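Local atomic coordinates of heme oxygenase (mycobilin-producing) (Mycobacterium tuberculosis, PDB entry 3HX9), a protein that probably catalyses the oxidative degradation of heme to mycobilin with release of free iron, and binds two hemes in its active site. Residues I9-P12 against A13-P17. Residues are numbered along the deposited sequence; the frame is centred on the assembly and turned at random.
Sequences IEVP and AGAGP
P12 and A15 meet as the two ends of a type II beta turn. A15 N donates a hydrogen bond of 2.9 Å to P12 O, and the N-H...O angle of 159° makes it fairly straight. G14 N lies 3.2 Å from P12 O, but its angle is too poor for a bond. A13 and G14 form the corners of the turn. G14 takes the positive phi (100°) of the third position of a type II turn.

The methyl group of A15 folds back over V11 and P12. Its CB lies 3.3 Å from P12 O and 4.0 Å from P12 CB, over one face of the proline ring. CG1 of V11 touches the same methyl, 3.9 Å from A15 CB. CG1 also comes within 3.9 Å of G16 N, near the start of helix 16-25. It gets there because it is anti to the backbone N (chi1 177°), whereas CG2 lies beside that N. The A15 methyl thus touches V11 and P12 together. A13 lies at the exposed outer side of the turn.

V11 also touches Y51 and L19, and P12 touches T85, which probably lines the heme site. The nearest atoms of the V11 side chain and a bound heme are about 6 Å apart. E10 pairs through its backbone with T85 and G86. I9, in strand 3-9, makes a backbone hydrogen bond to Y51 of strand 51-57 and packs on L19 and F23 of helix 16-25. The turn therefore links strand 3-9 of the dimeric alpha-beta barrel fold to helix 16-25.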
loop_
_atom_site.group_PDB
_atom_site.type_symbol
_atom_site.label_atom_id
_atom_site.label_comp_id
_atom_site.label_asym_id
_atom_site.label_seq_id
_atom_site.Cartn_x
_atom_site.Cartn_y
_atom_site.Cartn_z
ATOM N N ILE A 9 1.983 5.960 10.068
ATOM C CA ILE A 9 1.919 6.978 11.147
ATOM C C ILE A 9 1.103 6.465 12.315
ATOM O O ILE A 9 0.067 5.808 12.163
ATOM C CB ILE A 9 1.423 8.313 10.655
ATOM C CG1 ILE A 9 0.078 8.156 9.912
ATOM C CG2 ILE A 9 2.467 8.851 9.757
ATOM C CD1 ILE A 9 -0.559 9.502 9.524
ATOM N N GLU A 10 1.698 6.617 13.479
ATOM C CA GLU A 10 1.060 6.174 14.729
ATOM C C GLU A 10 0.076 7.233 15.184
ATOM O O GLU A 10 0.440 8.365 15.401
ATOM C CB GLU A 10 2.156 5.943 15.792
ATOM C CG GLU A 10 2.940 4.616 15.561
ATOM C CD GLU A 10 4.447 4.692 15.957
ATOM O OE1 GLU A 10 5.337 4.206 15.186
ATOM O OE2 GLU A 10 4.752 5.261 17.039
ATOM N N VAL A 11 -1.191 6.884 15.305
ATOM C CA VAL A 11 -2.218 7.858 15.570
ATOM C C VAL A 11 -2.926 7.395 16.813
ATOM O O VAL A 11 -3.403 6.310 16.824
ATOM C CB VAL A 11 -3.263 7.862 14.426
ATOM C CG1 VAL A 11 -4.357 8.823 14.739
ATOM C CG2 VAL A 11 -2.584 8.344 13.175
ATOM N N PRO A 12 -3.019 8.227 17.844
ATOM C CA PRO A 12 -3.672 7.738 19.095
ATOM C C PRO A 12 -5.109 7.310 18.850
ATOM O O PRO A 12 -5.814 7.887 18.031
ATOM C CB PRO A 12 -3.715 9.016 19.967
ATOM C CG PRO A 12 -2.478 9.718 19.599
ATOM C CD PRO A 12 -2.358 9.515 18.063
ATOM N N ALA A 13 -5.551 6.278 19.547
ATOM C CA ALA A 13 -6.949 5.893 19.451
ATOM C C ALA A 13 -7.839 7.072 19.825
ATOM O O ALA A 13 -7.593 7.791 20.837
ATOM C CB ALA A 13 -7.210 4.681 20.330
ATOM N N GLY A 14 -8.812 7.354 18.966
ATOM C CA GLY A 14 -9.653 8.513 19.140
ATOM C C GLY A 14 -9.294 9.709 18.296
ATOM O O GLY A 14 -10.142 10.577 18.099
ATOM N N ALA A 15 -8.029 9.751 17.840
ATOM C CA ALA A 15 -7.510 10.901 17.130
ATOM C C ALA A 15 -7.748 10.735 15.632
ATOM O O ALA A 15 -7.563 11.695 14.893
ATOM C CB ALA A 15 -6.048 11.107 17.422
ATOM N N GLY A 16 -8.162 9.543 15.233
ATOM C CA GLY A 16 -8.308 9.244 13.769
ATOM C C GLY A 16 -9.206 10.222 13.011
ATOM O O GLY A 16 -8.829 10.769 11.944
ATOM N N PRO A 17 -10.413 10.497 13.559
ATOM C CA PRO A 17 -11.306 11.458 12.849
ATOM C C PRO A 17 -10.678 12.807 12.596
ATOM O O PRO A 17 -10.863 13.358 11.524
ATOM C CB PRO A 17 -12.544 11.574 13.785
ATOM C CG PRO A 17 -12.587 10.193 14.460
ATOM C CD PRO A 17 -11.108 9.823 14.685
#